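Local coordinates for proline dehydrogenase (Deinococcus radiodurans, PDB 4H6Q), which catalyses the FAD-dependent oxidation of L-proline to delta-1-pyrroline-5-carboxylate, passing the electrons to a quinone, the first step of proline breakdown to glutamate, at residues A[60-65]-A[278-283]; A[96-101]-A[135-140]; A[146-151]-A[163-168]. All blocks are in the same frame, centred on the assembly; numbering follows the deposited sequence.

In the fold
All three contacts belong to the beta8-alpha8 barrel. Contact 1 pairs strands 58-63 and 277-283, the first and last of the eight, and so closes the barrel; contact 2 pairs strands 96-99 and 133-136; contact 3 packs helix 144-158 on strand 163-168, the neighbour of 133-136. Along the chain, contacts 2 and 3 follow one another inside the long loop that contact 1 closes. Their centres lie about 10 Å apart (contacts 1 and 2), 8 Å (2 and 3) and 18 Å (1 and 3). Y280 and D137 join contacts 1 and 2 beside the bound proline analogue, while contacts 2 and 3 both reach the flavin, so contact 2 meets both ligands through K100, D137 and M138.

Contact 1 of 3, residues A[60-65]-A[278-283]; sequences NLDLLG and RVYLPY. With TFB (tetrahydrofuran-2-carboxylic acid), chain D.
Strands 60-63 and 278-283 run parallel, 25° apart with axes 4.6 Å at closest approach, and five backbone hydrogen bonds join them, from N60 N to V279 O at one end to L64 N to Y283 O (2.8 Å) at the other. N60, D62, Y280 and P282 share the face turned to the barrel interior. Y280 has CG anti to its own N (chi1 -167°), and the ring leans toward 60-65, where N60 and D62 meet it obliquely: N60 ND2 is 3.5 Å from Y280 CD1, with amide and ring planes 70° apart, and D62 CB is 3.6 Å from Y280 CE2. CG of the bound tetrahydrofuroic acid sits over one ring face, 3.4 Å from Y280 CZ. On the other sheet face, L63 CD1 packs 3.6 Å from Y283 CE1, and L61, which touches helices 42-54 and 71-90, lies alongside L281. N60 OD1 is held by S98 of strand 96-99, and Y280 OH reaches D137 across the barrel interior. A water bonded to N60 ND2 (2.9 Å) also donates to R278 O. The phenol is thus fixed at its oxygen while its face meets the substrate analogue, consistent with the critical catalytic role inferred for this tyrosine.

Contact 2 of 3, residues A[96-101]-A[135-140]; sequences YVSIKL and CLDMED. With FAD (flavin-adenine dinucleotide), chain C; TFB (tetrahydrofuran-2-carboxylic acid), chain D.
This is a parallel strand pairing in the beta8-alpha8 barrel, between 96-99 and 135-136, whose C-terminal ends carry residues of the active site. Three backbone bonds set the register: C135 N to V97 O, I99 N to C135 O (2.9 Å) and D137 N to I99 O. Just past the pairing, L101 N and D137 O share a water. The outward face is apolar, with I99 CG1 beside L136 CD2 at 3.9 Å. Inward, D137 is gripped at both oxygens: OD1 by R189 in a salt bridge, OD2 by Y280 OH and K100 NZ. These bonds would probably hold the carboxylate against rotation; D137 CB lies 3.3 Å from FAD O4. The flavin edge is read by the backbone of M138, which donates N-H to FAD O4 and accepts from FAD N3 at its O (2.8 Å, 169°). E139 packs its carboxylate carbon against K100 CB (3.6 Å), with its OE2 bonded to S102. K100 is extended until its final bend (chi4 58°), which turns the ammonium toward the carboxylates of D137 and the ligand: NZ meets D137 OD2 at 3.1 Å on the anti side, 24° out of the carboxylate plane, and TFB OXT at 2.9 Å.

Contact 3 of 3, residues A[146-151]-A[163-168]; sequences VTLEQF and VGTVLQ. With FAD (flavin-adenine dinucleotide), chain C.
With chi1 at 176°, the F151 ring swings opposite its own N and onto strand 163-168, while T165, whose OG1 takes the place anti to its N, turns its methyl toward the ring. T165 CG2 stands over the middle of the F151 ring, 3.7 Å from the centroid and 10° off the normal, a CH-pi contact. At the ring edge, F151 CE1 lies 3.5 Å from V163 O, and F151 CD1 is 4.2 Å from V163 CG2. Here helix and strand, running nearly antiparallel with axes 9.6 Å apart, belong to the beta-alpha-beta unit 133-136, 144-158, 163-168 of the barrel. The backbone of G164 passes beside the ring, with G164 C 3.5 Å from F151 CE1. Replacing F151 by an alanine would probably open a gap above the strand and leave the T165 methyl without its aromatic partner. T165 OG1 is bonded to L136 O of the neighbouring strand 133-136, which fixes its rotation. One turn earlier in the helix, L148 CD2 reaches T165 CG2 at 4.2 Å and L167 CD2 at 4.3 Å. The strand ends at the cofactor, where Q168 NE2 donates to FAD O2 at 2.8 Å and nearly straight, 172° at the hydrogen.

Contact 1 of 3, residues A[60-65]-A[278-283]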
loop_
_atom_site.group_PDB
_atom_site.type_symbol
_atom_site.label_atom_id
_atom_site.label_comp_id
_atom_site.label_asym_id
_atom_site.label_seq_id
_atom_site.Cartn_x
_atom_site.Cartn_y
_atom_site.Cartn_z
ATOM N N ASN A 60 7.651 -1.890 -3.171
ATOM C CA ASN A 60 6.686 -2.180 -2.112
ATOM C C ASN A 60 5.851 -3.338 -2.679
ATOM O O ASN A 60 4.945 -3.131 -3.519
ATOM C CB ASN A 60 5.824 -0.918 -1.872
ATOM C CG ASN A 60 4.651 -1.144 -0.992
ATOM O OD1 ASN A 60 4.486 -2.205 -0.360
ATOM N ND2 ASN A 60 3.778 -0.122 -0.945
ATOM N N LEU A 61 6.185 -4.575 -2.288
ATOM C CA LEU A 61 5.623 -5.789 -2.915
ATOM C C LEU A 61 4.210 -6.067 -2.399
ATOM O O LEU A 61 3.925 -5.920 -1.207
ATOM C CB LEU A 61 6.526 -6.996 -2.638
ATOM C CG LEU A 61 7.816 -6.992 -3.455
ATOM C CD1 LEU A 61 8.896 -7.796 -2.715
ATOM C CD2 LEU A 61 7.507 -7.546 -4.831
ATOM N N ASP A 62 3.349 -6.572 -3.285
ATOM C CA ASP A 62 2.029 -7.003 -2.871
ATOM C C ASP A 62 1.602 -8.234 -3.627
ATOM O O ASP A 62 1.635 -8.228 -4.861
ATOM C CB ASP A 62 1.040 -5.850 -3.063
ATOM C CG ASP A 62 -0.409 -6.255 -2.851
ATOM O OD1 ASP A 62 -0.861 -6.489 -1.669
ATOM O OD2 ASP A 62 -1.110 -6.357 -3.846
ATOM N N LEU A 63 1.208 -9.289 -2.908
ATOM C CA LEU A 63 0.570 -10.455 -3.522
ATOM C C LEU A 63 -0.893 -10.134 -3.715
ATOM O O LEU A 63 -1.593 -9.785 -2.758
ATOM C CB LEU A 63 0.729 -11.679 -2.622
ATOM C CG LEU A 63 -0.018 -12.949 -3.065
ATOM C CD1 LEU A 63 0.486 -13.466 -4.431
ATOM C CD2 LEU A 63 0.159 -14.039 -2.016
ATOM N N LEU A 64 -1.389 -10.270 -4.946
ATOM C CA LEU A 64 -2.765 -9.873 -5.249
ATOM C C LEU A 64 -3.814 -10.855 -4.726
ATOM O O LEU A 64 -3.600 -12.071 -4.733
ATOM C CB LEU A 64 -2.927 -9.710 -6.768
ATOM C CG LEU A 64 -2.228 -8.432 -7.292
ATOM C CD1 LEU A 64 -2.130 -8.482 -8.840
ATOM C CD2 LEU A 64 -2.917 -7.147 -6.791
ATOM N N GLY A 65 -4.935 -10.321 -4.250
ATOM C CA GLY A 65 -6.029 -11.147 -3.760
ATOM C C GLY A 65 -6.697 -10.455 -2.562
ATOM O O GLY A 65 -6.056 -9.709 -1.822
ATOM N N ARG A 278 8.914 5.114 -3.902
ATOM C CA ARG A 278 8.716 3.673 -3.717
ATOM C C ARG A 278 7.467 3.254 -4.457
ATOM O O ARG A 278 6.387 3.807 -4.225
ATOM C CB ARG A 278 8.589 3.340 -2.222
ATOM C CG ARG A 278 8.540 1.828 -1.981
ATOM C CD ARG A 278 8.334 1.512 -0.501
ATOM N NE ARG A 278 9.406 1.991 0.402
ATOM C CZ ARG A 278 10.508 1.304 0.701
ATOM N NH1 ARG A 278 10.785 0.129 0.116
ATOM N NH2 ARG A 278 11.310 1.786 1.646
ATOM N N VAL A 279 7.605 2.267 -5.340
ATOM C CA VAL A 279 6.526 1.872 -6.212
ATOM C C VAL A 279 5.829 0.635 -5.688
ATOM O O VAL A 279 6.471 -0.371 -5.309
ATOM C CB VAL A 279 7.061 1.626 -7.656
ATOM C CG1 VAL A 279 6.080 0.851 -8.531
ATOM C CG2 VAL A 279 7.401 2.966 -8.284
ATOM N N TYR A 280 4.474 0.693 -5.655
ATOM C CA TYR A 280 3.634 -0.423 -5.257
ATOM C C TYR A 280 3.645 -1.438 -6.398
ATOM O O TYR A 280 3.218 -1.128 -7.526
ATOM C CB TYR A 280 2.223 0.130 -4.959
ATOM C CG TYR A 280 1.283 -0.817 -4.246
ATOM C CD1 TYR A 280 0.955 -0.628 -2.883
ATOM C CD2 TYR A 280 0.636 -1.879 -4.934
ATOM C CE1 TYR A 280 0.101 -1.475 -2.211
ATOM C CE2 TYR A 280 -0.228 -2.753 -4.266
ATOM C CZ TYR A 280 -0.472 -2.545 -2.900
ATOM O OH TYR A 280 -1.324 -3.430 -2.317
ATOM N N LEU A 281 4.131 -2.643 -6.088
ATOM C CA LEU A 281 4.536 -3.634 -7.092
ATOM C C LEU A 281 3.744 -4.910 -6.864
ATOM O O LEU A 281 4.084 -5.749 -6.062
ATOM C CB LEU A 281 6.036 -3.893 -7.013
ATOM C CG LEU A 281 6.691 -4.597 -8.199
ATOM C CD1 LEU A 281 6.322 -6.070 -8.373
ATOM C CD2 LEU A 281 6.494 -3.797 -9.441
ATOM N N PRO A 282 2.587 -5.049 -7.560
ATOM C CA PRO A 282 1.697 -6.201 -7.321
ATOM C C PRO A 282 1.988 -7.351 -8.265
ATOM O O PRO A 282 2.450 -7.144 -9.404
ATOM C CB PRO A 282 0.326 -5.603 -7.598
ATOM C CG PRO A 282 0.575 -4.560 -8.647
ATOM C CD PRO A 282 2.006 -4.081 -8.523
ATOM N N TYR A 283 1.733 -8.582 -7.810
ATOM C CA TYR A 283 1.926 -9.724 -8.663
ATOM C C TYR A 283 0.960 -10.823 -8.196
ATOM O O TYR A 283 0.390 -10.766 -7.102
ATOM C CB TYR A 283 3.383 -10.250 -8.595
ATOM C CG TYR A 283 3.644 -10.972 -7.276
ATOM C CD1 TYR A 283 3.603 -12.387 -7.180
ATOM C CD2 TYR A 283 3.874 -10.223 -6.091
ATOM C CE1 TYR A 283 3.765 -13.025 -5.963
ATOM C CE2 TYR A 283 4.045 -10.866 -4.854
ATOM C CZ TYR A 283 3.964 -12.257 -4.794
ATOM O OH TYR A 283 4.102 -12.863 -3.583
HETATM O OA TFB D . -4.756 -0.462 -2.610
HETATM C CA TFB D . -5.141 -0.022 -3.907
HETATM C C TFB D . -5.842 -1.132 -4.663
HETATM O OB TFB D . -6.479 -0.843 -5.710
HETATM C CB TFB D . -3.908 0.356 -4.614
HETATM C CG TFB D . -2.869 -0.397 -3.921
HETATM C CD TFB D . -3.355 -0.717 -2.562
HETATM O OXT TFB D . -5.808 -2.355 -4.266
HETATM O O HOH W 1 4.356 2.084 -2.719
#

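Contact 2 of 3, residues A[96-101]-A[135-140]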
loop_
_atom_site.group_PDB
_atom_site.type_symbol
_atom_site.label_atom_id
_atom_site.label_comp_id
_atom_site.label_asym_id
_atom_site.label_seq_id
_atom_site.Cartn_x
_atom_site.Cartn_y
_atom_site.Cartn_z
ATOM N N TYR A 96 9.706 -5.123 2.029
ATOM C CA TYR A 96 8.705 -4.075 2.257
ATOM C C TYR A 96 7.486 -4.576 1.496
ATOM O O TYR A 96 7.543 -4.675 0.272
ATOM C CB TYR A 96 9.204 -2.737 1.717
ATOM C CG TYR A 96 8.351 -1.548 2.067
ATOM C CD1 TYR A 96 8.896 -0.515 2.839
ATOM C CD2 TYR A 96 7.005 -1.440 1.642
ATOM C CE1 TYR A 96 8.153 0.653 3.138
ATOM C CE2 TYR A 96 6.229 -0.304 1.997
ATOM C CZ TYR A 96 6.817 0.731 2.710
ATOM O OH TYR A 96 6.062 1.866 2.974
ATOM N N VAL A 97 6.434 -4.944 2.227
ATOM C CA VAL A 97 5.288 -5.648 1.650
ATOM C C VAL A 97 4.008 -4.990 2.173
ATOM O O VAL A 97 3.901 -4.693 3.384
ATOM C CB VAL A 97 5.322 -7.175 2.020
ATOM C CG1 VAL A 97 4.077 -7.886 1.579
ATOM C CG2 VAL A 97 6.575 -7.843 1.467
ATOM N N SER A 98 3.022 -4.854 1.274
ATOM C CA SER A 98 1.681 -4.398 1.632
ATOM C C SER A 98 0.733 -5.541 1.588
ATOM O O SER A 98 0.722 -6.298 0.607
ATOM C CB SER A 98 1.231 -3.266 0.689
ATOM O OG SER A 98 2.038 -2.080 0.860
ATOM N N ILE A 99 -0.060 -5.661 2.648
ATOM C CA ILE A 99 -1.106 -6.689 2.723
ATOM C C ILE A 99 -2.451 -6.038 2.940
ATOM O O ILE A 99 -2.583 -4.995 3.601
ATOM C CB ILE A 99 -0.832 -7.746 3.827
ATOM C CG1 ILE A 99 -0.859 -7.142 5.240
ATOM C CG2 ILE A 99 0.524 -8.454 3.543
ATOM C CD1 ILE A 99 -0.697 -8.188 6.364
ATOM N N LYS A 100 -3.490 -6.695 2.399
ATOM C CA LYS A 100 -4.892 -6.389 2.712
ATOM C C LYS A 100 -5.341 -7.369 3.775
ATOM O O LYS A 100 -5.250 -8.594 3.585
ATOM C CB LYS A 100 -5.757 -6.584 1.444
ATOM C CG LYS A 100 -5.597 -5.383 0.501
ATOM C CD LYS A 100 -6.295 -5.631 -0.819
ATOM C CE LYS A 100 -6.259 -4.380 -1.700
ATOM N NZ LYS A 100 -4.898 -3.871 -2.020
ATOM N N LEU A 101 -5.804 -6.886 4.924
ATOM C CA LEU A 101 -6.132 -7.846 5.969
ATOM C C LEU A 101 -7.329 -8.771 5.596
ATOM O O LEU A 101 -7.495 -9.858 6.158
ATOM C CB LEU A 101 -6.353 -7.156 7.316
ATOM C CG LEU A 101 -5.025 -6.627 7.937
ATOM C CD1 LEU A 101 -5.302 -5.628 9.035
ATOM C CD2 LEU A 101 -4.127 -7.762 8.427
ATOM N N CYS A 135 3.051 -2.823 5.373
ATOM C CA CYS A 135 1.952 -1.875 5.390
ATOM C C CYS A 135 0.605 -2.607 5.376
ATOM O O CYS A 135 0.407 -3.504 4.537
ATOM C CB CYS A 135 2.023 -0.908 4.190
ATOM S SG CYS A 135 0.632 0.286 4.194
ATOM N N LEU A 136 -0.298 -2.236 6.284
ATOM C CA LEU A 136 -1.701 -2.686 6.258
ATOM C C LEU A 136 -2.465 -1.729 5.345
ATOM O O LEU A 136 -2.766 -0.578 5.727
ATOM C CB LEU A 136 -2.305 -2.665 7.667
ATOM C CG LEU A 136 -1.416 -3.355 8.729
ATOM C CD1 LEU A 136 -2.029 -3.180 10.105
ATOM C CD2 LEU A 136 -1.180 -4.846 8.422
ATOM N N ASP A 137 -2.769 -2.184 4.105
ATOM C CA ASP A 137 -3.549 -1.364 3.162
ATOM C C ASP A 137 -4.933 -1.060 3.785
ATOM O O ASP A 137 -5.461 -1.820 4.611
ATOM C CB ASP A 137 -3.769 -2.136 1.867
ATOM C CG ASP A 137 -2.557 -2.189 0.963
ATOM O OD1 ASP A 137 -1.539 -1.496 1.189
ATOM O OD2 ASP A 137 -2.681 -2.974 -0.051
ATOM N N MET A 138 -5.509 0.061 3.395
ATOM C CA MET A 138 -6.865 0.366 3.845
ATOM C C MET A 138 -7.902 -0.025 2.801
ATOM O O MET A 138 -7.823 0.404 1.636
ATOM C CB MET A 138 -7.024 1.835 4.255
ATOM C CG MET A 138 -8.322 2.084 5.068
ATOM S SD MET A 138 -8.361 1.224 6.678
ATOM C CE MET A 138 -7.149 2.119 7.613
ATOM N N GLU A 139 -8.858 -0.874 3.183
ATOM C CA GLU A 139 -9.895 -1.339 2.293
ATOM C C GLU A 139 -11.143 -0.464 2.430
ATOM O O GLU A 139 -11.005 0.738 2.700
ATOM C CB GLU A 139 -10.114 -2.862 2.499
ATOM C CG GLU A 139 -8.780 -3.641 2.243
ATOM C CD GLU A 139 -8.950 -5.138 2.352
ATOM O OE1 GLU A 139 -8.699 -5.696 3.459
ATOM O OE2 GLU A 139 -9.350 -5.767 1.330
ATOM N N ASP A 140 -12.346 -0.996 2.209
ATOM C CA ASP A 140 -13.524 -0.121 2.182
ATOM C C ASP A 140 -13.922 0.321 3.612
ATOM O O ASP A 140 -13.337 -0.141 4.595
ATOM C CB ASP A 140 -14.699 -0.891 1.581
ATOM C CG ASP A 140 -15.144 -2.012 2.488
ATOM O OD1 ASP A 140 -16.113 -1.860 3.245
ATOM O OD2 ASP A 140 -14.445 -3.060 2.519
HETATM P PA FAD C . -6.259 10.876 -9.454
HETATM O O1A FAD C . -6.802 12.267 -9.110
HETATM O O2A FAD C . -7.221 9.764 -9.550
HETATM O O5B FAD C . -5.446 10.812 -10.714
HETATM C C5B FAD C . -4.379 11.725 -10.917
HETATM C C4B FAD C . -3.668 11.524 -12.239
HETATM O O4B FAD C . -2.849 10.384 -12.110
HETATM C C3B FAD C . -4.566 11.201 -13.379
HETATM O O3B FAD C . -5.174 12.327 -13.991
HETATM C C2B FAD C . -3.639 10.461 -14.264
HETATM O O2B FAD C . -2.707 11.316 -14.892
HETATM C C1B FAD C . -2.914 9.610 -13.272
HETATM N N9A FAD C . -3.582 8.343 -12.976
HETATM C C8A FAD C . -4.053 7.922 -11.733
HETATM N N7A FAD C . -4.605 6.710 -11.801
HETATM C C5A FAD C . -4.472 6.285 -13.119
HETATM C C6A FAD C . -4.848 5.142 -13.800
HETATM N N6A FAD C . -5.496 4.057 -13.138
HETATM N N1A FAD C . -4.575 5.067 -15.112
HETATM C C2A FAD C . -3.951 6.063 -15.775
HETATM N N3A FAD C . -3.570 7.198 -15.169
HETATM C C4A FAD C . -3.813 7.305 -13.866
HETATM N N1 FAD C . -6.341 3.611 -1.891
HETATM C C2 FAD C . -6.951 2.892 -0.910
HETATM O O2 FAD C . -8.231 3.108 -0.726
HETATM N N3 FAD C . -6.283 1.995 -0.121
HETATM C C4 FAD C . -4.923 1.761 -0.289
HETATM O O4 FAD C . -4.286 0.860 0.485
HETATM C C4X FAD C . -4.219 2.504 -1.337
HETATM N N5 FAD C . -2.878 2.316 -1.550
HETATM C C5X FAD C . -2.277 3.079 -2.526
HETATM C C6 FAD C . -0.902 2.920 -2.762
HETATM C C7 FAD C . -0.255 3.715 -3.742
HETATM C C7M FAD C . 1.241 3.545 -4.000
HETATM C C8 FAD C . -1.016 4.662 -4.470
HETATM C C8M FAD C . -0.368 5.531 -5.513
HETATM C C9 FAD C . -2.396 4.787 -4.250
HETATM C C9A FAD C . -3.016 4.024 -3.280
HETATM N N10 FAD C . -4.397 4.201 -3.059
HETATM C C10 FAD C . -5.005 3.434 -2.096
HETATM C "C1'" FAD C . -5.181 5.189 -3.782
HETATM C "C2'" FAD C . -5.994 4.704 -4.942
HETATM O "O2'" FAD C . -5.275 3.610 -5.498
HETATM C "C3'" FAD C . -6.179 6.074 -5.640
HETATM O "O3'" FAD C . -7.389 6.721 -5.381
HETATM C "C4'" FAD C . -5.856 6.160 -7.080
HETATM O "O4'" FAD C . -4.531 5.777 -7.172
HETATM C "C5'" FAD C . -6.056 7.599 -7.534
HETATM O "O5'" FAD C . -4.890 8.034 -8.163
HETATM P P FAD C . -4.205 9.432 -7.831
HETATM O O1P FAD C . -3.967 9.823 -6.341
HETATM O O2P FAD C . -3.036 9.473 -8.852
HETATM O O3P FAD C . -5.167 10.579 -8.436
HETATM O OA TFB D . -4.756 -0.462 -2.610
HETATM C CA TFB D . -5.141 -0.022 -3.907
HETATM C C TFB D . -5.842 -1.132 -4.663
HETATM O OB TFB D . -6.479 -0.843 -5.710
HETATM C CB TFB D . -3.908 0.356 -4.614
HETATM C CG TFB D . -2.869 -0.397 -3.921
HETATM C CD TFB D . -3.355 -0.717 -2.562
HETATM O OXT TFB D . -5.808 -2.355 -4.266
HETATM O O HOH W 2 -5.908 -4.222 5.751
#

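Contact 3 of 3, residues A[146-151]-A[163-168]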
loop_
_atom_site.group_PDB
_atom_site.type_symbol
_atom_site.label_atom_id
_atom_site.label_comp_id
_atom_site.label_asym_id
_atom_site.label_seq_id
_atom_site.Cartn_x
_atom_site.Cartn_y
_atom_site.Cartn_z
ATOM N N VAL A 146 -11.713 -1.692 12.626
ATOM C CA VAL A 146 -10.955 -2.876 12.989
ATOM C C VAL A 146 -9.503 -2.798 12.496
ATOM O O VAL A 146 -8.577 -3.185 13.213
ATOM C CB VAL A 146 -11.628 -4.219 12.512
ATOM C CG1 VAL A 146 -11.780 -4.329 10.985
ATOM C CG2 VAL A 146 -10.850 -5.411 13.019
ATOM N N THR A 147 -9.276 -2.267 11.300
ATOM C CA THR A 147 -7.888 -2.135 10.828
ATOM C C THR A 147 -7.092 -1.182 11.723
ATOM O O THR A 147 -5.936 -1.474 12.046
ATOM C CB THR A 147 -7.839 -1.659 9.371
ATOM O OG1 THR A 147 -8.521 -2.633 8.567
ATOM C CG2 THR A 147 -6.417 -1.486 8.845
ATOM N N LEU A 148 -7.667 -0.059 12.138
ATOM C CA LEU A 148 -6.944 0.871 13.020
ATOM C C LEU A 148 -6.716 0.322 14.439
ATOM O O LEU A 148 -5.658 0.577 15.049
ATOM C CB LEU A 148 -7.623 2.253 13.071
ATOM C CG LEU A 148 -7.601 3.006 11.731
ATOM C CD1 LEU A 148 -8.260 4.380 11.895
ATOM C CD2 LEU A 148 -6.205 3.146 11.091
ATOM N N GLU A 149 -7.667 -0.455 14.957
ATOM C CA GLU A 149 -7.490 -1.156 16.220
ATOM C C GLU A 149 -6.355 -2.176 16.122
ATOM O O GLU A 149 -5.456 -2.251 16.986
ATOM C CB GLU A 149 -8.771 -1.865 16.628
ATOM N N GLN A 150 -6.376 -2.978 15.054
ATOM C CA GLN A 150 -5.352 -3.999 14.863
ATOM C C GLN A 150 -3.983 -3.361 14.604
ATOM O O GLN A 150 -2.950 -3.840 15.120
ATOM C CB GLN A 150 -5.748 -4.961 13.763
ATOM C CG GLN A 150 -6.970 -5.803 14.112
ATOM C CD GLN A 150 -7.449 -6.720 13.001
ATOM O OE1 GLN A 150 -7.304 -6.433 11.821
ATOM N NE2 GLN A 150 -8.029 -7.855 13.397
ATOM N N PHE A 151 -3.961 -2.259 13.846
ATOM C CA PHE A 151 -2.715 -1.496 13.660
ATOM C C PHE A 151 -2.110 -1.062 14.996
ATOM O O PHE A 151 -0.907 -1.287 15.251
ATOM C CB PHE A 151 -2.945 -0.290 12.760
ATOM C CG PHE A 151 -1.737 0.570 12.619
ATOM C CD1 PHE A 151 -0.575 0.083 11.987
ATOM C CD2 PHE A 151 -1.752 1.874 13.090
ATOM C CE1 PHE A 151 0.553 0.884 11.880
ATOM C CE2 PHE A 151 -0.608 2.685 12.967
ATOM C CZ PHE A 151 0.546 2.198 12.340
ATOM N N VAL A 163 5.698 -1.764 11.113
ATOM C CA VAL A 163 4.333 -1.897 10.569
ATOM C C VAL A 163 3.767 -0.516 10.425
ATOM O O VAL A 163 3.933 0.325 11.314
ATOM C CB VAL A 163 3.438 -2.817 11.441
ATOM C CG1 VAL A 163 3.325 -2.356 12.902
ATOM C CG2 VAL A 163 2.064 -2.998 10.828
ATOM N N GLY A 164 3.105 -0.274 9.294
ATOM C CA GLY A 164 2.462 0.983 8.957
ATOM C C GLY A 164 1.056 0.757 8.443
ATOM O O GLY A 164 0.618 -0.405 8.310
ATOM N N THR A 165 0.361 1.840 8.142
ATOM C CA THR A 165 -0.969 1.694 7.537
ATOM C C THR A 165 -1.243 2.863 6.583
ATOM O O THR A 165 -0.269 3.517 6.141
ATOM C CB THR A 165 -2.081 1.441 8.606
ATOM O OG1 THR A 165 -3.283 1.036 7.948
ATOM C CG2 THR A 165 -2.385 2.668 9.473
ATOM N N VAL A 166 -2.518 3.047 6.243
ATOM C CA VAL A 166 -2.952 3.934 5.167
ATOM C C VAL A 166 -4.177 4.717 5.652
ATOM O O VAL A 166 -5.026 4.153 6.364
ATOM C CB VAL A 166 -3.393 3.108 3.928
ATOM C CG1 VAL A 166 -3.928 4.008 2.819
ATOM C CG2 VAL A 166 -2.236 2.176 3.426
ATOM N N LEU A 167 -4.271 6.004 5.290
ATOM C CA LEU A 167 -5.513 6.761 5.487
ATOM C C LEU A 167 -5.942 7.353 4.174
ATOM O O LEU A 167 -5.102 7.844 3.359
ATOM C CB LEU A 167 -5.392 7.865 6.537
ATOM C CG LEU A 167 -5.148 7.344 7.956
ATOM C CD1 LEU A 167 -4.812 8.467 8.874
ATOM C CD2 LEU A 167 -6.347 6.572 8.504
ATOM N N GLN A 168 -7.265 7.331 3.979
ATOM C CA GLN A 168 -7.851 7.754 2.685
ATOM C C GLN A 168 -8.448 9.156 2.803
ATOM O O GLN A 168 -9.355 9.400 3.662
ATOM C CB GLN A 168 -8.950 6.774 2.224
ATOM C CG GLN A 168 -8.461 5.343 2.042
ATOM C CD GLN A 168 -9.479 4.321 2.439
ATOM O OE1 GLN A 168 -10.132 4.477 3.475
ATOM N NE2 GLN A 168 -9.560 3.230 1.702
HETATM P PA FAD C . -6.259 10.876 -9.454
HETATM O O1A FAD C . -6.802 12.267 -9.110
HETATM O O2A FAD C . -7.221 9.764 -9.550
HETATM O O5B FAD C . -5.446 10.812 -10.714
HETATM C C5B FAD C . -4.379 11.725 -10.917
HETATM C C4B FAD C . -3.668 11.524 -12.239
HETATM O O4B FAD C . -2.849 10.384 -12.110
HETATM C C3B FAD C . -4.566 11.201 -13.379
HETATM O O3B FAD C . -5.174 12.327 -13.991
HETATM C C2B FAD C . -3.639 10.461 -14.264
HETATM O O2B FAD C . -2.707 11.316 -14.892
HETATM C C1B FAD C . -2.914 9.610 -13.272
HETATM N N9A FAD C . -3.582 8.343 -12.976
HETATM C C8A FAD C . -4.053 7.922 -11.733
HETATM N N7A FAD C . -4.605 6.710 -11.801
HETATM C C5A FAD C . -4.472 6.285 -13.119
HETATM C C6A FAD C . -4.848 5.142 -13.800
HETATM N N6A FAD C . -5.496 4.057 -13.138
HETATM N N1A FAD C . -4.575 5.067 -15.112
HETATM C C2A FAD C . -3.951 6.063 -15.775
HETATM N N3A FAD C . -3.570 7.198 -15.169
HETATM C C4A FAD C . -3.813 7.305 -13.866
HETATM N N1 FAD C . -6.341 3.611 -1.891
HETATM C C2 FAD C . -6.951 2.892 -0.910
HETATM O O2 FAD C . -8.231 3.108 -0.726
HETATM N N3 FAD C . -6.283 1.995 -0.121
HETATM C C4 FAD C . -4.923 1.761 -0.289
HETATM O O4 FAD C . -4.286 0.860 0.485
HETATM C C4X FAD C . -4.219 2.504 -1.337
HETATM N N5 FAD C . -2.878 2.316 -1.550
HETATM C C5X FAD C . -2.277 3.079 -2.526
HETATM C C6 FAD C . -0.902 2.920 -2.762
HETATM C C7 FAD C . -0.255 3.715 -3.742
HETATM C C7M FAD C . 1.241 3.545 -4.000
HETATM C C8 FAD C . -1.016 4.662 -4.470
HETATM C C8M FAD C . -0.368 5.531 -5.513
HETATM C C9 FAD C . -2.396 4.787 -4.250
HETATM C C9A FAD C . -3.016 4.024 -3.280
HETATM N N10 FAD C . -4.397 4.201 -3.059
HETATM C C10 FAD C . -5.005 3.434 -2.096
HETATM C "C1'" FAD C . -5.181 5.189 -3.782
HETATM C "C2'" FAD C . -5.994 4.704 -4.942
HETATM O "O2'" FAD C . -5.275 3.610 -5.498
HETATM C "C3'" FAD C . -6.179 6.074 -5.640
HETATM O "O3'" FAD C . -7.389 6.721 -5.381
HETATM C "C4'" FAD C . -5.856 6.160 -7.080
HETATM O "O4'" FAD C . -4.531 5.777 -7.172
HETATM C "C5'" FAD C . -6.056 7.599 -7.534
HETATM O "O5'" FAD C . -4.890 8.034 -8.163
HETATM P P FAD C . -4.205 9.432 -7.831
HETATM O O1P FAD C . -3.967 9.823 -6.341
HETATM O O2P FAD C . -3.036 9.473 -8.852
HETATM O O3P FAD C . -5.167 10.579 -8.436
#